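Local coordinates for protein mandelate racemase/muconate lactonizing enzyme (PDB 2QDD) that is of unknown function but binds magnesium and, as a member of the mandelate racemase/muconate lactonizing enzyme family, probably abstracts a proton alpha to a carboxylate, at residues 305-310 / 319-324; 266-269 / 273-276. One frame throughout, in Å; residues are numbered along the deposited sequence.

Contact 1. Residues 305-310 / 319-324; sequences AALHLA and LASWLG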
loop_
_atom_site.group_PDB
_atom_site.type_symbol
_atom_site.label_atom_id
_atom_site.label_comp_id
_atom_site.label_asym_id
_atom_site.label_seq_id
_atom_site.Cartn_x
_atom_site.Cartn_y
_atom_site.Cartn_z
ATOM N N ALA A 305 -30.445 26.378 -11.976
ATOM C CA ALA A 305 -30.371 25.341 -10.940
ATOM C C ALA A 305 -28.955 25.105 -10.420
ATOM O O ALA A 305 -28.721 25.083 -9.210
ATOM C CB ALA A 305 -30.967 24.050 -11.460
ATOM N N ALA A 306 -28.016 24.953 -11.346
ATOM C CA ALA A 306 -26.622 24.701 -11.007
ATOM C C ALA A 306 -25.907 25.945 -10.484
ATOM O O ALA A 306 -24.983 25.839 -9.676
ATOM C CB ALA A 306 -25.899 24.134 -12.202
ATOM N N LEU A 307 -26.341 27.120 -10.940
ATOM C CA LEU A 307 -25.778 28.392 -10.481
ATOM C C LEU A 307 -26.173 28.753 -9.054
ATOM O O LEU A 307 -25.438 29.456 -8.368
ATOM C CB LEU A 307 -26.124 29.538 -11.436
ATOM C CG LEU A 307 -25.033 30.609 -11.515
ATOM C CD1 LEU A 307 -24.194 30.453 -12.767
ATOM C CD2 LEU A 307 -25.627 31.991 -11.437
ATOM N N HIS A 308 -27.326 28.261 -8.612
ATOM C CA HIS A 308 -27.704 28.288 -7.199
ATOM C C HIS A 308 -26.718 27.511 -6.316
ATOM O O HIS A 308 -26.391 27.953 -5.209
ATOM C CB HIS A 308 -29.118 27.722 -7.007
ATOM C CG HIS A 308 -30.215 28.709 -7.267
ATOM N ND1 HIS A 308 -30.473 29.776 -6.435
ATOM C CD2 HIS A 308 -31.144 28.770 -8.252
ATOM C CE1 HIS A 308 -31.501 30.460 -6.903
ATOM N NE2 HIS A 308 -31.927 29.871 -8.005
ATOM N N LEU A 309 -26.262 26.354 -6.808
ATOM C CA LEU A 309 -25.232 25.565 -6.127
ATOM C C LEU A 309 -23.866 26.244 -6.188
ATOM O O LEU A 309 -23.163 26.309 -5.183
ATOM C CB LEU A 309 -25.158 24.140 -6.693
ATOM C CG LEU A 309 -24.411 23.098 -5.845
ATOM C CD1 LEU A 309 -25.106 22.824 -4.525
ATOM C CD2 LEU A 309 -24.233 21.808 -6.615
ATOM N N ALA A 310 -23.507 26.747 -7.368
ATOM C CA ALA A 310 -22.285 27.535 -7.560
ATOM C C ALA A 310 -22.154 28.741 -6.612
ATOM O O ALA A 310 -21.091 28.954 -6.026
ATOM C CB ALA A 310 -22.163 27.976 -9.015
ATOM N N LEU A 319 -14.902 27.796 -8.671
ATOM C CA LEU A 319 -14.326 28.355 -9.891
ATOM C C LEU A 319 -15.440 28.816 -10.837
ATOM O O LEU A 319 -16.604 28.847 -10.441
ATOM C CB LEU A 319 -13.397 27.334 -10.560
ATOM C CG LEU A 319 -12.162 26.892 -9.766
ATOM C CD1 LEU A 319 -11.653 25.559 -10.282
ATOM C CD2 LEU A 319 -11.065 27.936 -9.816
ATOM N N ALA A 320 -15.079 29.173 -12.069
ATOM C CA ALA A 320 -16.036 29.660 -13.065
ATOM C C ALA A 320 -17.122 28.642 -13.434
ATOM O O ALA A 320 -16.888 27.437 -13.417
ATOM C CB ALA A 320 -15.308 30.134 -14.310
ATOM N N SER A 321 -18.315 29.141 -13.745
ATOM C CA SER A 321 -19.387 28.319 -14.292
ATOM C C SER A 321 -19.453 28.459 -15.806
ATOM O O SER A 321 -18.957 29.427 -16.375
ATOM C CB SER A 321 -20.731 28.701 -13.677
ATOM O OG SER A 321 -20.846 28.220 -12.350
ATOM N N TRP A 322 -20.057 27.470 -16.450
ATOM C CA TRP A 322 -20.401 27.532 -17.861
ATOM C C TRP A 322 -21.917 27.682 -17.952
ATOM O O TRP A 322 -22.656 27.098 -17.155
ATOM C CB TRP A 322 -19.935 26.243 -18.532
ATOM C CG TRP A 322 -20.202 26.117 -19.997
ATOM C CD1 TRP A 322 -19.566 26.771 -21.004
ATOM C CD2 TRP A 322 -21.155 25.242 -20.621
ATOM N NE1 TRP A 322 -20.071 26.373 -22.220
ATOM C CE2 TRP A 322 -21.046 25.433 -22.012
ATOM C CE3 TRP A 322 -22.095 24.324 -20.135
ATOM C CZ2 TRP A 322 -21.842 24.737 -22.929
ATOM C CZ3 TRP A 322 -22.882 23.627 -21.046
ATOM C CH2 TRP A 322 -22.751 23.841 -22.428
ATOM N N LEU A 323 -22.376 28.486 -18.905
ATOM C CA LEU A 323 -23.807 28.619 -19.168
ATOM C C LEU A 323 -24.165 27.939 -20.482
ATOM O O LEU A 323 -23.685 28.334 -21.549
ATOM C CB LEU A 323 -24.215 30.097 -19.191
ATOM C CG LEU A 323 -24.780 30.789 -17.941
ATOM C CD1 LEU A 323 -24.374 30.147 -16.616
ATOM C CD2 LEU A 323 -24.435 32.274 -17.963
ATOM N N GLY A 324 -24.994 26.902 -20.387
ATOM C CA GLY A 324 -25.471 26.151 -21.551
ATOM C C GLY A 324 -26.206 26.986 -22.587
ATOM O O GLY A 324 -25.977 26.826 -23.791
#
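The hydroxyl of Ser321 lies against the methyl of Ala310, OG standing 3.6 Å from Ala310 CB, while its polar need is met by a hydrogen bond with the backbone oxygen of Ile293. With chi1 at -75° the oxygen sits beside the backbone N and anti to the carbonyl carbon, which turns it toward the helix. On the helix one turn earlier, Leu307 reaches the same loop with a single branch: its CD1 touches Ser321 CB at 4.0 Å and Leu323 CD1 at 3.9 Å. The two leucine side chains meet at a slant through these CD1 methyls. The contact thus joins helix 300-311, in the C-terminal part of the enolase-superfamily barrel, to the extended chain that follows it. That chain takes the place of the eighth strand, between 290-293 and 135-141, as in the barrel of this superfamily, though it is not a regular strand here: Leu319 makes backbone hydrogen bonds with Met291, and Ser321 with Pro136 and Asn138. All four touching residues are buried, and their packing is almost wholly apolar. Within the helix, Ala310 N bonds to Ala306 O at 2.9 Å, and Leu323 also packs on Ile137 of strand 135-141.

Contact 2. Residues 266-269 / 273-276; sequences IKPN and GLTR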
loop_
_atom_site.group_PDB
_atom_site.type_symbol
_atom_site.label_atom_id
_atom_site.label_comp_id
_atom_site.label_asym_id
_atom_site.label_seq_id
_atom_site.Cartn_x
_atom_site.Cartn_y
_atom_site.Cartn_z
ATOM N N ILE A 266 -18.840 19.548 -11.108
ATOM C CA ILE A 266 -20.105 18.953 -10.678
ATOM C C ILE A 266 -21.238 19.363 -11.616
ATOM O O ILE A 266 -21.464 20.555 -11.857
ATOM C CB ILE A 266 -20.472 19.314 -9.218
ATOM C CG1 ILE A 266 -19.257 19.152 -8.299
ATOM C CG2 ILE A 266 -21.631 18.441 -8.726
ATOM C CD1 ILE A 266 -19.389 19.901 -7.020
ATOM N N LYS A 267 -21.926 18.360 -12.158
ATOM C CA LYS A 267 -23.008 18.573 -13.107
ATOM C C LYS A 267 -24.201 17.721 -12.706
ATOM O O LYS A 267 -24.114 16.497 -12.756
ATOM C CB LYS A 267 -22.555 18.226 -14.531
ATOM C CG LYS A 267 -21.430 19.103 -15.047
ATOM C CD LYS A 267 -21.150 18.852 -16.492
ATOM C CE LYS A 267 -19.771 19.360 -16.837
ATOM N NZ LYS A 267 -19.451 19.056 -18.257
ATOM N N PRO A 268 -25.315 18.363 -12.302
ATOM C CA PRO A 268 -26.519 17.689 -11.800
ATOM C C PRO A 268 -27.056 16.565 -12.699
ATOM O O PRO A 268 -27.450 15.518 -12.187
ATOM C CB PRO A 268 -27.541 18.825 -11.697
ATOM C CG PRO A 268 -26.727 20.039 -11.488
ATOM C CD PRO A 268 -25.474 19.831 -12.288
ATOM N N ASN A 269 -27.049 16.774 -14.017
ATOM C CA ASN A 269 -27.484 15.741 -14.959
ATOM C C ASN A 269 -26.568 14.515 -15.046
ATOM O O ASN A 269 -27.013 13.439 -15.427
ATOM C CB ASN A 269 -27.761 16.324 -16.351
ATOM C CG ASN A 269 -28.788 15.498 -17.143
ATOM O OD1 ASN A 269 -28.430 14.731 -18.034
ATOM N ND2 ASN A 269 -30.064 15.652 -16.806
ATOM N N GLY A 273 -29.036 15.089 -9.837
ATOM C CA GLY A 273 -29.825 16.164 -9.253
ATOM C C GLY A 273 -29.057 17.027 -8.279
ATOM O O GLY A 273 -27.839 16.919 -8.165
ATOM N N LEU A 274 -29.793 17.880 -7.578
ATOM C CA LEU A 274 -29.230 18.892 -6.707
ATOM C C LEU A 274 -28.896 18.298 -5.343
ATOM O O LEU A 274 -27.921 18.704 -4.711
ATOM C CB LEU A 274 -30.245 20.023 -6.538
ATOM C CG LEU A 274 -29.948 21.476 -6.903
ATOM C CD1 LEU A 274 -28.821 21.643 -7.928
ATOM C CD2 LEU A 274 -31.237 22.119 -7.406
ATOM N N THR A 275 -29.727 17.357 -4.892
ATOM C CA THR A 275 -29.507 16.626 -3.639
ATOM C C THR A 275 -28.185 15.849 -3.668
ATOM O O THR A 275 -27.390 15.937 -2.729
ATOM C CB THR A 275 -30.687 15.663 -3.348
ATOM O OG1 THR A 275 -31.902 16.417 -3.236
ATOM C CG2 THR A 275 -30.461 14.871 -2.060
ATOM N N ARG A 276 -27.954 15.111 -4.757
ATOM C CA ARG A 276 -26.710 14.371 -4.945
ATOM C C ARG A 276 -25.522 15.312 -5.178
ATOM O O ARG A 276 -24.439 15.083 -4.644
ATOM C CB ARG A 276 -26.845 13.358 -6.088
ATOM C CG ARG A 276 -27.883 12.239 -5.848
ATOM C CD ARG A 276 -27.357 11.127 -4.951
ATOM N NE ARG A 276 -28.385 10.135 -4.634
ATOM C CZ ARG A 276 -29.149 10.150 -3.541
ATOM N NH1 ARG A 276 -30.050 9.195 -3.350
ATOM N NH2 ARG A 276 -29.024 11.113 -2.637
#
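Pro268 and Gly273 meet where a barrel strand of the enolase-superfamily C-terminal domain passes into its helix: strand 263-266 ends, the short helix 268-271 makes a turn, and helix 274-287 sets off, as in the beta-alpha units of a TIM-type barrel. A backbone hydrogen bond ties the two ends of this link together. Gly273 N donates to Pro268 O at 2.9 Å, with an N-H...O angle of 146°, and the donor is tilted 31° from the carbonyl plane. Gly273, at the N-cap of the long helix, has a positive phi of 120°; in its backbone conformation a CB would collide with the carbonyl oxygen of the residue before, so glycine suits the turn.

Van der Waals contacts are lighter. Pro268 faces 273-276 with its ring, CB resting on the carbonyl of Gly273 at 4.0 Å from its O, and the one apolar approach is that of Pro268 CG to Leu274 CD1 at 4.4 Å.

The polar groups of both segments find partners outside them. Lys267, whose side chain is nearly straight beyond CB, forms a salt bridge with Asp243, a magnesium ligand though no metal is bound here, and a hydrogen bond with Tyr59, consistent with a place beside the metal site. At the start of the long helix, Asp108 of helix 101-119 receives Leu274 N on OD2, and its OD1 is hydrogen-bonded to Thr275 OG1.

In the fold
Contact 2 comes first along the chain and is complete before contact 1 begins; their centres lie 11 Å apart, and all four segments belong to the C-terminal, barrel-like domain. They touch directly: Ala305 O packs on Leu274 CD1, and Ala306 CB on Pro268 CG, so helix 300-311 rests against the turn that leads into helix 274-287. Strand 290-293 lies between them in sequence and serves both, its backbone bonding to Ile266 and to Leu319. Contact 1 packs helix 300-311 over the chain closing the barrel. Contact 2 also packs on helices 86-96 and 101-119 and is nearer the metal site: the side chains of Pro268 and Asp243 are about 9 Å apart, those of Ser321 and Glu220 about 12 Å.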